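Local coordinates for insecticidal crystal protein Cry7Cal (Bacillus thuringiensis, PDB 5ZI1), which is an insecticidal toxin active against locusts that probably acts, like other delta endotoxins, by binding receptors on gut cells and forming membrane pores, at residues I299-R304 with A313-H318; L343-D348 with D390-S395; Q356-A361 with V373-L378. All blocks are in the same frame, centred on the assembly; numbering follows the deposited sequence.

How the contacts relate
All three contacts lie in the middle, beta-prism domain of the three-domain toxin, close together: the centre of contact 1 lies about 9 Å from that of contact 2 and about 13 Å from that of contact 3, and the centres of contacts 2 and 3 are about 10 Å apart. Contacts 1 and 3 each pair the two strands of a hairpin, in two different four-stranded antiparallel sheets, each with strand order 3-2-1-4, the Greek key. Contact 2 brings together an outermost strand of each sheet. Along the chain contact 1 closes first; contact 3 is then nested inside the loop that contact 2 closes. Together they show how two walls of the prism are built and joined.

Contact 1. Residues I299-R304 with A313-H318; sequences INVRAR and AIWTGH
Val301 presses both methyl groups onto the indole of Trp315. Its CG1 sits 3.7 Å from the centroid of the Trp315 five-membered ring and only 7° off the ring normal, a CH-pi contact over the face, while Val301 CG2 lies 3.7 Å from Trp315 CH2 above the benzene part. The valine torsion explains the split: CG1 is anti to the backbone N (chi1 167°), which leaves CG2 beside that N and farther along the indole. Trp315 NE1 is used outside the pair, bonding to Val373 O of the other sheet.

On the other side of the strands, Thr316 divides its two branches between two arginines. Its OG1 stands 3.3 Å from Arg302 CB and bonds to Thr337 O, whereas Thr316 CG2 comes within 3.6 Å of Arg304 CG. The Arg304 chain then runs extended beside Ile314, pointing the same way, and its guanidinium has Ile314 CD1 over one face and the Thr316 methyl at its edge.

Thr316 lies in a classic beta bulge of the hairpin of strands 294-306 and 312-324, part of a Greek-key sheet of the beta-prism domain. Thr316 and Gly317 both face Arg302, shifting the register by one residue. Arg302 O accepts twice, from Thr316 N at 2.6 Å and from Gly317 N at 3.3 Å, and both donors reach it from the same face of the carbonyl plane. Arg302 N returns a nearly straight bond to Gly317 O, with a 170° angle at the hydrogen. Past the bulge, Arg304 and Ile314 exchange backbone bonds in both directions. At the far end His318 CB packs 3.1 Å from Asn300 O, while the imidazole stacks on Tyr335 and bonds through NE2 to Val435 O.

Contact 2. Residues L343-D348 with D390-S395; sequences LSHTFD and DAFSFS
Leu343 opens the contact by lying over one face of the Phe394 ring, in the seam where the edge strands of two Greek-key sheets of the beta prism pass each other. Strands 343-348 and 390-393 run antiparallel at 170°, but their axes stay 7.9 Å apart and no direct hydrogen bond joins the two segments, so side chains carry the contact. Leu343 CB is 4.1 Å from the Phe394 centroid, displaced toward the rim, and Leu343 CD1 adds a contact of 3.9 Å to Phe394 CG. The opposite face of that ring receives Phe392 CD1, so the ring is held between an aliphatic chain and a second phenylalanine.

His345 reaches across with its CG anti to the backbone N (chi1 -167°), and this sets the imidazole against the backbone of Ala391. The carbonyl carbon of Ala391 lies over one ring face, and Asp390 OD2 meets the ring edge, 3.2 Å from His345 CE1. Although His345 NE2 comes close to Ala391 O, the angle is too poor for a hydrogen bond. Phe392 CB approaches the imidazole obliquely, 3.7 Å from His345 CD2.

Phe347 completes the aromatic cluster. Its ring meets that of Phe392 rim to rim with planes at 57°, neither ring lying over the other; the nearest atoms are Phe347 CZ and Phe392 CD2, 3.4 Å apart. Asp390 O lies at the Phe347 ring edge, and His345 ND1 stands above the ring centre. Phe347 also touches Leu378, as Phe392 touches Leu376, so the cluster packs against leucines of strand 369-382. At the end of the first segment one water spans the gap, accepting from Asp348 N and donating to Asp390 OD2 over 2.6 Å.

Contact 3. Residues Q356-A361 with V373-L378; sequences QTYSIA and VPLLRL
Backbone hydrogen bonds set the register around Tyr358 and Arg377, a hydrogen-bonded antiparallel pair: Tyr358 N gives to Arg377 O at 2.9 Å, and Arg377 N returns a straighter bond to Tyr358 O, 172° at the hydrogen. Ile360 N adds a bond to Leu375 O. Between these rungs come CA-H...O contacts, among them Ser359 CA to Leu375 O at 3.3 Å. Pro374, which has no N-H, instead brings its CD within 3.3 Å of Ile360 O.

The strands run nearly antiparallel, forming the central hairpin of a Greek-key sheet in the beta-prism domain, with strands 387-393 and 404-407 at its sides.

Polar-aromatic packing marks the face bearing Tyr358, Ile360, Leu375 and Arg377. The Arg377 chain bends at chi3 (-53°) and lays its guanidinium nearly parallel to the phenol ring, 13° between planes. Tyr358 CD2 then stands over one guanidinium face, toward its rim, 3.1 Å from Arg377 NH2. That nitrogen also bonds to Tyr379 OH, which gives the guanidinium a second restraint beside the ring.

Apolar contacts extend this face: Leu375 CD2 reaches 3.5 Å from Tyr358 CD2, and Leu375 CB packs on Ile360 CG1. On the reverse face Thr357 and Leu378 run side by side, touching through Thr357 CG2 and Leu378 CD2 at 3.6 Å, while Leu376 CD1 lies near Ser359 CB, 4.0 Å away.

Contact 1. Residues I299-R304 with A313-H318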
ATOM      1  N   ILE A 299     -14.928   3.571 -17.661  1.00 52.37           N
ATOM      2  CA  ILE A 299     -15.087   4.977 -17.300  1.00 45.44           C
ATOM      3  C   ILE A 299     -15.886   5.666 -18.392  1.00 55.31           C
ATOM      4  O   ILE A 299     -15.540   5.572 -19.576  1.00 55.63           O
ATOM      5  CB  ILE A 299     -13.750   5.720 -17.137  1.00 45.56           C
ATOM      6  CG1 ILE A 299     -12.790   5.002 -16.210  1.00 48.41           C
ATOM      7  CG2 ILE A 299     -14.006   7.138 -16.641  1.00 48.89           C
ATOM      8  CD1 ILE A 299     -11.404   5.589 -16.258  1.00 43.56           C
ATOM      9  N   ASN A 300     -16.923   6.394 -18.006  1.00 52.68           N
ATOM     10  CA  ASN A 300     -17.640   7.230 -18.947  1.00 51.70           C
ATOM     11  C   ASN A 300     -17.475   8.697 -18.561  1.00 52.64           C
ATOM     12  O   ASN A 300     -17.541   9.047 -17.378  1.00 53.42           O
ATOM     13  CB  ASN A 300     -19.122   6.871 -19.009  1.00 50.21           C
ATOM     14  CG  ASN A 300     -19.898   7.807 -19.962  1.00 62.48           C
ATOM     15  OD1 ASN A 300     -20.766   8.583 -19.540  1.00 60.83           O
ATOM     16  ND2 ASN A 300     -19.542   7.760 -21.245  1.00 53.27           N
ATOM     17  N   VAL A 301     -17.266   9.556 -19.553  1.00 48.61           N
ATOM     18  CA  VAL A 301     -17.219  10.996 -19.337  1.00 49.46           C
ATOM     19  C   VAL A 301     -18.292  11.648 -20.197  1.00 52.85           C
ATOM     20  O   VAL A 301     -18.469  11.282 -21.362  1.00 57.19           O
ATOM     21  CB  VAL A 301     -15.823  11.571 -19.652  1.00 48.27           C
ATOM     22  CG1 VAL A 301     -15.859  13.100 -19.738  1.00 47.03           C
ATOM     23  CG2 VAL A 301     -14.833  11.128 -18.613  1.00 45.57           C
ATOM     24  N   ARG A 302     -19.030  12.586 -19.606  1.00 53.17           N
ATOM     25  CA  ARG A 302     -19.948  13.456 -20.330  1.00 47.23           C
ATOM     26  C   ARG A 302     -19.449  14.886 -20.222  1.00 52.78           C
ATOM     27  O   ARG A 302     -19.086  15.342 -19.126  1.00 49.56           O
ATOM     28  CB  ARG A 302     -21.373  13.389 -19.787  1.00 46.50           C
ATOM     29  CG  ARG A 302     -22.019  12.046 -19.899  1.00 55.68           C
ATOM     30  CD  ARG A 302     -22.021  11.533 -21.302  1.00 59.82           C
ATOM     31  NE  ARG A 302     -23.295  10.884 -21.584  1.00 68.05           N
ATOM     32  CZ  ARG A 302     -23.455   9.572 -21.731  1.00 74.62           C
ATOM     33  NH1 ARG A 302     -22.411   8.754 -21.651  1.00 70.65           N
ATOM     34  NH2 ARG A 302     -24.666   9.079 -21.972  1.00 79.74           N
ATOM     35  N   ALA A 303     -19.464  15.605 -21.349  1.00 46.98           N
ATOM     36  CA  ALA A 303     -18.900  16.938 -21.380  1.00 46.83           C
ATOM     37  C   ALA A 303     -19.722  17.820 -22.307  1.00 53.24           C
ATOM     38  O   ALA A 303     -20.459  17.339 -23.175  1.00 51.95           O
ATOM     39  CB  ALA A 303     -17.434  16.903 -21.813  1.00 48.96           C
ATOM     40  N   ARG A 304     -19.600  19.131 -22.097  1.00 49.96           N
ATOM     41  CA  ARG A 304     -20.281  20.108 -22.930  1.00 49.43           C
ATOM     42  C   ARG A 304     -19.316  21.246 -23.197  1.00 50.65           C
ATOM     43  O   ARG A 304     -18.322  21.415 -22.489  1.00 49.57           O
ATOM     44  CB  ARG A 304     -21.571  20.630 -22.282  1.00 50.38           C
ATOM     45  CG  ARG A 304     -21.343  21.575 -21.120  1.00 46.77           C
ATOM     46  CD  ARG A 304     -22.664  21.982 -20.493  1.00 48.54           C
ATOM     47  NE  ARG A 304     -22.449  22.660 -19.221  1.00 51.71           N
ATOM     48  CZ  ARG A 304     -22.525  23.973 -19.037  1.00 53.67           C
ATOM     49  NH1 ARG A 304     -22.291  24.482 -17.835  1.00 54.26           N
ATOM     50  NH2 ARG A 304     -22.835  24.773 -20.047  1.00 52.63           N
ATOM     51  N   ALA A 313     -14.381  22.451 -23.879  1.00 44.60           N
ATOM     52  CA  ALA A 313     -15.279  21.524 -23.215  1.00 45.05           C
ATOM     53  C   ALA A 313     -14.949  21.446 -21.726  1.00 47.09           C
ATOM     54  O   ALA A 313     -13.816  21.700 -21.309  1.00 43.94           O
ATOM     55  CB  ALA A 313     -15.189  20.145 -23.860  1.00 42.29           C
ATOM     56  N   ILE A 314     -15.983  21.140 -20.930  1.00 49.91           N
ATOM     57  CA  ILE A 314     -15.890  20.858 -19.505  1.00 42.93           C
ATOM     58  C   ILE A 314     -16.750  19.633 -19.241  1.00 49.75           C
ATOM     59  O   ILE A 314     -17.782  19.432 -19.890  1.00 44.13           O
ATOM     60  CB  ILE A 314     -16.376  22.029 -18.616  1.00 46.72           C
ATOM     61  CG1 ILE A 314     -17.870  22.279 -18.855  1.00 47.19           C
ATOM     62  CG2 ILE A 314     -15.550  23.303 -18.834  1.00 45.97           C
ATOM     63  CD1 ILE A 314     -18.497  23.292 -17.911  1.00 45.42           C
ATOM     64  N   TRP A 315     -16.340  18.815 -18.265  1.00 45.74           N
ATOM     65  CA  TRP A 315     -17.145  17.642 -17.941  1.00 49.35           C
ATOM     66  C   TRP A 315     -18.429  18.085 -17.268  1.00 45.92           C
ATOM     67  O   TRP A 315     -18.417  18.971 -16.417  1.00 44.83           O
ATOM     68  CB  TRP A 315     -16.418  16.669 -17.000  1.00 49.63           C
ATOM     69  CG  TRP A 315     -15.119  16.121 -17.473  1.00 47.61           C
ATOM     70  CD1 TRP A 315     -14.368  16.573 -18.511  1.00 47.60           C
ATOM     71  CD2 TRP A 315     -14.405  15.020 -16.910  1.00 47.94           C
ATOM     72  NE1 TRP A 315     -13.227  15.823 -18.632  1.00 49.98           N
ATOM     73  CE2 TRP A 315     -13.230  14.855 -17.665  1.00 46.46           C
ATOM     74  CE3 TRP A 315     -14.654  14.147 -15.851  1.00 45.40           C
ATOM     75  CZ2 TRP A 315     -12.298  13.866 -17.387  1.00 44.36           C
ATOM     76  CZ3 TRP A 315     -13.729  13.159 -15.578  1.00 47.31           C
ATOM     77  CH2 TRP A 315     -12.567  13.026 -16.341  1.00 47.43           C
ATOM     78  N   THR A 316     -19.543  17.466 -17.653  1.00 48.64           N
ATOM     79  CA  THR A 316     -20.780  17.631 -16.899  1.00 46.46           C
ATOM     80  C   THR A 316     -20.955  16.535 -15.849  1.00 51.30           C
ATOM     81  O   THR A 316     -21.643  16.742 -14.839  1.00 50.73           O
ATOM     82  CB  THR A 316     -21.970  17.614 -17.856  1.00 43.43           C
ATOM     83  OG1 THR A 316     -22.084  16.310 -18.441  1.00 48.78           O
ATOM     84  CG2 THR A 316     -21.771  18.643 -19.000  1.00 50.69           C
ATOM     85  N   GLY A 317     -20.371  15.366 -16.086  1.00 46.82           N
ATOM     86  CA  GLY A 317     -20.485  14.251 -15.165  1.00 53.08           C
ATOM     87  C   GLY A 317     -19.582  13.135 -15.633  1.00 49.63           C
ATOM     88  O   GLY A 317     -18.969  13.205 -16.701  1.00 47.29           O
ATOM     89  N   HIS A 318     -19.501  12.092 -14.813  1.00 50.22           N
ATOM     90  CA  HIS A 318     -18.759  10.907 -15.212  1.00 46.98           C
ATOM     91  C   HIS A 318     -19.188   9.744 -14.334  1.00 51.27           C
ATOM     92  O   HIS A 318     -19.844   9.917 -13.303  1.00 53.50           O
ATOM     93  CB  HIS A 318     -17.246  11.128 -15.141  1.00 44.17           C
ATOM     94  CG  HIS A 318     -16.688  11.083 -13.752  1.00 48.34           C
ATOM     95  ND1 HIS A 318     -16.726  12.167 -12.900  1.00 42.02           N
ATOM     96  CD2 HIS A 318     -16.062  10.089 -13.075  1.00 44.86           C
ATOM     97  CE1 HIS A 318     -16.145  11.837 -11.758  1.00 52.79           C
ATOM     98  NE2 HIS A 318     -15.731  10.586 -11.841  1.00 48.09           N
TER

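Contact 2. Residues L343-D348 with D390-S395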
ATOM      1  N   LEU A 343     -21.193  15.632 -25.492  1.00 57.83           N
ATOM      2  CA  LEU A 343     -19.989  14.858 -25.751  1.00 55.61           C
ATOM      3  C   LEU A 343     -19.911  13.733 -24.735  1.00 58.65           C
ATOM      4  O   LEU A 343     -20.388  13.862 -23.602  1.00 54.17           O
ATOM      5  CB  LEU A 343     -18.717  15.711 -25.677  1.00 52.24           C
ATOM      6  CG  LEU A 343     -18.686  17.024 -26.468  1.00 55.95           C
ATOM      7  CD1 LEU A 343     -17.609  17.970 -25.928  1.00 51.37           C
ATOM      8  CD2 LEU A 343     -18.487  16.775 -27.969  1.00 52.37           C
ATOM      9  N   SER A 344     -19.283  12.636 -25.153  1.00 59.36           N
ATOM     10  CA  SER A 344     -19.275  11.405 -24.382  1.00 55.74           C
ATOM     11  C   SER A 344     -18.106  10.551 -24.831  1.00 54.98           C
ATOM     12  O   SER A 344     -17.837  10.445 -26.025  1.00 54.67           O
ATOM     13  CB  SER A 344     -20.585  10.636 -24.560  1.00 59.08           C
ATOM     14  OG  SER A 344     -20.518   9.369 -23.928  1.00 65.45           O
ATOM     15  N   HIS A 345     -17.409   9.952 -23.871  1.00 54.16           N
ATOM     16  CA  HIS A 345     -16.412   8.946 -24.201  1.00 51.82           C
ATOM     17  C   HIS A 345     -16.460   7.845 -23.158  1.00 55.03           C
ATOM     18  O   HIS A 345     -16.613   8.106 -21.961  1.00 54.12           O
ATOM     19  CB  HIS A 345     -15.001   9.529 -24.288  1.00 44.47           C
ATOM     20  CG  HIS A 345     -14.011   8.598 -24.919  1.00 54.00           C
ATOM     21  ND1 HIS A 345     -13.397   7.571 -24.222  1.00 59.95           N
ATOM     22  CD2 HIS A 345     -13.546   8.524 -26.191  1.00 53.42           C
ATOM     23  CE1 HIS A 345     -12.582   6.920 -25.038  1.00 62.22           C
ATOM     24  NE2 HIS A 345     -12.654   7.479 -26.239  1.00 55.14           N
ATOM     25  N   THR A 346     -16.343   6.611 -23.618  1.00 57.18           N
ATOM     26  CA  THR A 346     -16.326   5.460 -22.728  1.00 53.99           C
ATOM     27  C   THR A 346     -15.005   4.736 -22.928  1.00 54.72           C
ATOM     28  O   THR A 346     -14.683   4.315 -24.044  1.00 50.65           O
ATOM     29  CB  THR A 346     -17.517   4.537 -22.987  1.00 51.73           C
ATOM     30  OG1 THR A 346     -18.736   5.255 -22.757  1.00 53.61           O
ATOM     31  CG2 THR A 346     -17.482   3.345 -22.043  1.00 54.16           C
ATOM     32  N   PHE A 347     -14.222   4.634 -21.857  1.00 54.80           N
ATOM     33  CA  PHE A 347     -13.055   3.768 -21.845  1.00 54.30           C
ATOM     34  C   PHE A 347     -13.490   2.386 -21.361  1.00 53.45           C
ATOM     35  O   PHE A 347     -14.121   2.269 -20.306  1.00 56.18           O
ATOM     36  CB  PHE A 347     -11.967   4.315 -20.924  1.00 50.48           C
ATOM     37  CG  PHE A 347     -11.509   5.739 -21.215  1.00 46.99           C
ATOM     38  CD1 PHE A 347     -12.163   6.827 -20.661  1.00 48.65           C
ATOM     39  CD2 PHE A 347     -10.353   5.970 -21.945  1.00 43.73           C
ATOM     40  CE1 PHE A 347     -11.700   8.137 -20.879  1.00 46.17           C
ATOM     41  CE2 PHE A 347      -9.878   7.266 -22.158  1.00 49.64           C
ATOM     42  CZ  PHE A 347     -10.551   8.352 -21.617  1.00 42.96           C
ATOM     43  N   ASP A 348     -13.156   1.341 -22.120  1.00 53.98           N
ATOM     44  CA  ASP A 348     -13.440  -0.038 -21.718  1.00 57.30           C
ATOM     45  C   ASP A 348     -12.151  -0.636 -21.176  1.00 55.96           C
ATOM     46  O   ASP A 348     -11.215  -0.904 -21.938  1.00 59.00           O
ATOM     47  CB  ASP A 348     -13.987  -0.850 -22.888  1.00 52.29           C
ATOM     48  CG  ASP A 348     -15.278  -0.262 -23.449  1.00 68.26           C
ATOM     49  OD1 ASP A 348     -15.242   0.281 -24.590  1.00 69.46           O
ATOM     50  OD2 ASP A 348     -16.330  -0.364 -22.771  1.00 66.05           O
ATOM     51  N   ASP A 390      -5.943   4.697 -25.280  1.00 50.17           N
ATOM     52  CA  ASP A 390      -7.243   5.254 -25.610  1.00 54.53           C
ATOM     53  C   ASP A 390      -7.349   6.657 -25.022  1.00 52.97           C
ATOM     54  O   ASP A 390      -6.736   6.968 -23.994  1.00 52.34           O
ATOM     55  CB  ASP A 390      -8.381   4.349 -25.130  1.00 45.73           C
ATOM     56  CG  ASP A 390      -9.707   4.729 -25.760  1.00 55.48           C
ATOM     57  OD1 ASP A 390      -9.668   5.519 -26.723  1.00 61.53           O
ATOM     58  OD2 ASP A 390     -10.775   4.256 -25.322  1.00 57.21           O
ATOM     59  N   ALA A 391      -8.127   7.502 -25.690  1.00 52.94           N
ATOM     60  CA  ALA A 391      -8.146   8.914 -25.338  1.00 51.90           C
ATOM     61  C   ALA A 391      -9.424   9.554 -25.852  1.00 51.87           C
ATOM     62  O   ALA A 391     -10.178   8.969 -26.632  1.00 50.49           O
ATOM     63  CB  ALA A 391      -6.918   9.642 -25.889  1.00 47.55           C
ATOM     64  N   PHE A 392      -9.686  10.747 -25.339  1.00 53.12           N
ATOM     65  CA  PHE A 392     -10.644  11.671 -25.920  1.00 50.17           C
ATOM     66  C   PHE A 392      -9.994  13.040 -25.939  1.00 49.28           C
ATOM     67  O   PHE A 392      -9.227  13.391 -25.035  1.00 50.19           O
ATOM     68  CB  PHE A 392     -11.997  11.727 -25.163  1.00 49.15           C
ATOM     69  CG  PHE A 392     -11.901  12.190 -23.725  1.00 47.87           C
ATOM     70  CD1 PHE A 392     -11.803  13.539 -23.407  1.00 50.20           C
ATOM     71  CD2 PHE A 392     -11.976  11.273 -22.692  1.00 47.08           C
ATOM     72  CE1 PHE A 392     -11.732  13.969 -22.086  1.00 52.21           C
ATOM     73  CE2 PHE A 392     -11.907  11.689 -21.361  1.00 52.26           C
ATOM     74  CZ  PHE A 392     -11.781  13.036 -21.059  1.00 50.03           C
ATOM     75  N   SER A 393     -10.280  13.792 -26.994  1.00 50.73           N
ATOM     76  CA  SER A 393      -9.756  15.139 -27.172  1.00 52.69           C
ATOM     77  C   SER A 393     -10.923  16.022 -27.578  1.00 55.43           C
ATOM     78  O   SER A 393     -11.436  15.901 -28.696  1.00 53.83           O
ATOM     79  CB  SER A 393      -8.647  15.174 -28.214  1.00 47.48           C
ATOM     80  OG  SER A 393      -7.828  16.312 -28.012  1.00 58.49           O
ATOM     81  N   PHE A 394     -11.365  16.864 -26.653  1.00 50.89           N
ATOM     82  CA  PHE A 394     -12.511  17.729 -26.851  1.00 50.64           C
ATOM     83  C   PHE A 394     -12.052  19.149 -27.143  1.00 50.48           C
ATOM     84  O   PHE A 394     -10.900  19.518 -26.904  1.00 52.55           O
ATOM     85  CB  PHE A 394     -13.415  17.713 -25.625  1.00 50.35           C
ATOM     86  CG  PHE A 394     -14.064  16.394 -25.374  1.00 55.64           C
ATOM     87  CD1 PHE A 394     -14.448  15.590 -26.432  1.00 55.68           C
ATOM     88  CD2 PHE A 394     -14.284  15.950 -24.077  1.00 53.20           C
ATOM     89  CE1 PHE A 394     -15.045  14.363 -26.204  1.00 53.40           C
ATOM     90  CE2 PHE A 394     -14.888  14.736 -23.838  1.00 52.95           C
ATOM     91  CZ  PHE A 394     -15.269  13.939 -24.905  1.00 56.13           C
ATOM     92  N   SER A 395     -12.995  19.958 -27.618  1.00 46.66           N
ATOM     93  CA  SER A 395     -12.657  21.285 -28.108  1.00 53.33           C
ATOM     94  C   SER A 395     -11.963  22.087 -27.024  1.00 50.55           C
ATOM     95  O   SER A 395     -12.266  21.955 -25.837  1.00 55.54           O
ATOM     96  CB  SER A 395     -13.899  22.038 -28.567  1.00 54.87           C
ATOM     97  OG  SER A 395     -14.324  22.913 -27.536  1.00 57.89           O
TER
HETATM   98  O   HOH W   1     -10.648   1.993 -24.115  1.00 58.74           O

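Contact 3. Residues Q356-A361 with V373-L378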
ATOM      1  N   GLN A 356      -0.564   4.283 -16.818  1.00 51.99           N
ATOM      2  CA  GLN A 356      -0.188   5.680 -17.007  1.00 50.61           C
ATOM      3  C   GLN A 356      -1.359   6.454 -17.584  1.00 49.60           C
ATOM      4  O   GLN A 356      -2.141   5.915 -18.369  1.00 54.53           O
ATOM      5  CB  GLN A 356       1.022   5.807 -17.936  1.00 54.19           C
ATOM      6  CG  GLN A 356       1.536   7.209 -18.065  1.00 54.40           C
ATOM      7  CD  GLN A 356       2.697   7.320 -19.027  1.00 53.88           C
ATOM      8  OE1 GLN A 356       3.805   7.677 -18.623  1.00 50.55           O
ATOM      9  NE2 GLN A 356       2.449   7.033 -20.309  1.00 52.99           N
ATOM     10  N   THR A 357      -1.468   7.724 -17.198  1.00 51.35           N
ATOM     11  CA  THR A 357      -2.434   8.639 -17.797  1.00 48.59           C
ATOM     12  C   THR A 357      -1.741   9.939 -18.173  1.00 48.90           C
ATOM     13  O   THR A 357      -0.695  10.297 -17.624  1.00 49.02           O
ATOM     14  CB  THR A 357      -3.622   8.947 -16.865  1.00 46.39           C
ATOM     15  OG1 THR A 357      -3.146   9.602 -15.681  1.00 43.26           O
ATOM     16  CG2 THR A 357      -4.351   7.658 -16.465  1.00 46.48           C
ATOM     17  N   TYR A 358      -2.337  10.633 -19.147  1.00 55.74           N
ATOM     18  CA  TYR A 358      -1.905  11.950 -19.599  1.00 45.97           C
ATOM     19  C   TYR A 358      -3.148  12.813 -19.675  1.00 47.03           C
ATOM     20  O   TYR A 358      -4.186  12.360 -20.173  1.00 49.80           O
ATOM     21  CB  TYR A 358      -1.196  11.878 -20.959  1.00 52.90           C
ATOM     22  CG  TYR A 358      -0.942  13.226 -21.640  1.00 57.26           C
ATOM     23  CD1 TYR A 358       0.104  14.057 -21.234  1.00 54.02           C
ATOM     24  CD2 TYR A 358      -1.751  13.659 -22.683  1.00 54.46           C
ATOM     25  CE1 TYR A 358       0.329  15.273 -21.831  1.00 50.73           C
ATOM     26  CE2 TYR A 358      -1.524  14.885 -23.309  1.00 60.14           C
ATOM     27  CZ  TYR A 358      -0.484  15.681 -22.880  1.00 60.57           C
ATOM     28  OH  TYR A 358      -0.262  16.886 -23.501  1.00 63.48           O
ATOM     29  N   SER A 359      -3.066  14.038 -19.152  1.00 42.25           N
ATOM     30  CA  SER A 359      -4.238  14.903 -19.141  1.00 46.04           C
ATOM     31  C   SER A 359      -3.858  16.342 -19.480  1.00 44.72           C
ATOM     32  O   SER A 359      -2.718  16.766 -19.280  1.00 42.64           O
ATOM     33  CB  SER A 359      -4.950  14.861 -17.780  1.00 40.88           C
ATOM     34  OG  SER A 359      -4.133  15.418 -16.760  1.00 46.67           O
ATOM     35  N   ILE A 360      -4.833  17.083 -20.003  1.00 47.07           N
ATOM     36  CA  ILE A 360      -4.740  18.537 -20.146  1.00 47.28           C
ATOM     37  C   ILE A 360      -5.745  19.145 -19.184  1.00 44.12           C
ATOM     38  O   ILE A 360      -6.937  18.822 -19.241  1.00 45.81           O
ATOM     39  CB  ILE A 360      -5.025  19.034 -21.582  1.00 49.46           C
ATOM     40  CG1 ILE A 360      -4.127  18.365 -22.622  1.00 50.14           C
ATOM     41  CG2 ILE A 360      -4.809  20.580 -21.673  1.00 38.50           C
ATOM     42  CD1 ILE A 360      -2.698  18.844 -22.578  1.00 55.15           C
ATOM     43  N   ALA A 361      -5.275  20.034 -18.319  1.00 42.16           N
ATOM     44  CA  ALA A 361      -6.151  20.780 -17.428  1.00 47.85           C
ATOM     45  C   ALA A 361      -6.223  22.230 -17.894  1.00 48.64           C
ATOM     46  O   ALA A 361      -5.231  22.790 -18.373  1.00 48.51           O
ATOM     47  CB  ALA A 361      -5.659  20.707 -15.969  1.00 46.44           C
ATOM     48  N   VAL A 373     -11.149  19.619 -18.213  1.00 48.84           N
ATOM     49  CA  VAL A 373     -10.214  18.568 -18.602  1.00 46.43           C
ATOM     50  C   VAL A 373     -10.589  18.125 -20.014  1.00 50.89           C
ATOM     51  O   VAL A 373     -11.314  17.131 -20.190  1.00 52.50           O
ATOM     52  CB  VAL A 373     -10.241  17.395 -17.608  1.00 49.09           C
ATOM     53  CG1 VAL A 373      -9.261  16.325 -18.056  1.00 44.83           C
ATOM     54  CG2 VAL A 373      -9.922  17.895 -16.169  1.00 38.35           C
ATOM     55  N   PRO A 374     -10.148  18.840 -21.053  1.00 48.43           N
ATOM     56  CA  PRO A 374     -10.614  18.506 -22.409  1.00 52.98           C
ATOM     57  C   PRO A 374      -9.934  17.288 -22.998  1.00 56.95           C
ATOM     58  O   PRO A 374     -10.433  16.754 -24.001  1.00 52.74           O
ATOM     59  CB  PRO A 374     -10.301  19.776 -23.223  1.00 47.22           C
ATOM     60  CG  PRO A 374      -9.251  20.501 -22.450  1.00 50.07           C
ATOM     61  CD  PRO A 374      -9.420  20.128 -20.998  1.00 48.24           C
ATOM     62  N   LEU A 375      -8.845  16.810 -22.390  1.00 51.33           N
ATOM     63  CA  LEU A 375      -8.147  15.649 -22.920  1.00 51.72           C
ATOM     64  C   LEU A 375      -7.660  14.755 -21.782  1.00 52.76           C
ATOM     65  O   LEU A 375      -7.094  15.243 -20.793  1.00 49.31           O
ATOM     66  CB  LEU A 375      -6.993  16.100 -23.815  1.00 50.41           C
ATOM     67  CG  LEU A 375      -6.140  14.996 -24.441  1.00 58.43           C
ATOM     68  CD1 LEU A 375      -5.555  15.515 -25.753  1.00 51.56           C
ATOM     69  CD2 LEU A 375      -5.002  14.508 -23.543  1.00 53.05           C
ATOM     70  N   LEU A 376      -7.895  13.450 -21.933  1.00 51.90           N
ATOM     71  CA  LEU A 376      -7.429  12.417 -21.011  1.00 47.37           C
ATOM     72  C   LEU A 376      -7.071  11.193 -21.839  1.00 45.77           C
ATOM     73  O   LEU A 376      -7.924  10.651 -22.541  1.00 47.95           O
ATOM     74  CB  LEU A 376      -8.502  12.068 -19.976  1.00 48.36           C
ATOM     75  CG  LEU A 376      -8.201  11.002 -18.903  1.00 47.63           C
ATOM     76  CD1 LEU A 376      -7.168  11.506 -17.916  1.00 41.76           C
ATOM     77  CD2 LEU A 376      -9.474  10.622 -18.182  1.00 41.46           C
ATOM     78  N   ARG A 377      -5.815  10.767 -21.768  1.00 51.68           N
ATOM     79  CA  ARG A 377      -5.302   9.623 -22.512  1.00 50.64           C
ATOM     80  C   ARG A 377      -4.837   8.551 -21.526  1.00 49.79           C
ATOM     81  O   ARG A 377      -4.070   8.845 -20.603  1.00 44.56           O
ATOM     82  CB  ARG A 377      -4.150  10.078 -23.417  1.00 50.70           C
ATOM     83  CG  ARG A 377      -3.500   9.026 -24.285  1.00 57.17           C
ATOM     84  CD  ARG A 377      -2.201   9.567 -24.859  1.00 55.98           C
ATOM     85  NE  ARG A 377      -2.425  10.839 -25.529  1.00 69.19           N
ATOM     86  CZ  ARG A 377      -1.592  11.877 -25.486  1.00 67.28           C
ATOM     87  NH1 ARG A 377      -1.900  12.984 -26.144  1.00 66.95           N
ATOM     88  NH2 ARG A 377      -0.461  11.817 -24.792  1.00 61.22           N
ATOM     89  N   LEU A 378      -5.297   7.319 -21.724  1.00 47.15           N
ATOM     90  CA  LEU A 378      -4.921   6.196 -20.877  1.00 49.86           C
ATOM     91  C   LEU A 378      -3.970   5.268 -21.616  1.00 52.49           C
ATOM     92  O   LEU A 378      -4.158   4.992 -22.806  1.00 55.13           O
ATOM     93  CB  LEU A 378      -6.143   5.390 -20.422  1.00 54.52           C
ATOM     94  CG  LEU A 378      -7.361   6.055 -19.781  1.00 49.42           C
ATOM     95  CD1 LEU A 378      -8.145   5.008 -19.004  1.00 51.32           C
ATOM     96  CD2 LEU A 378      -6.959   7.197 -18.896  1.00 48.74           C
TER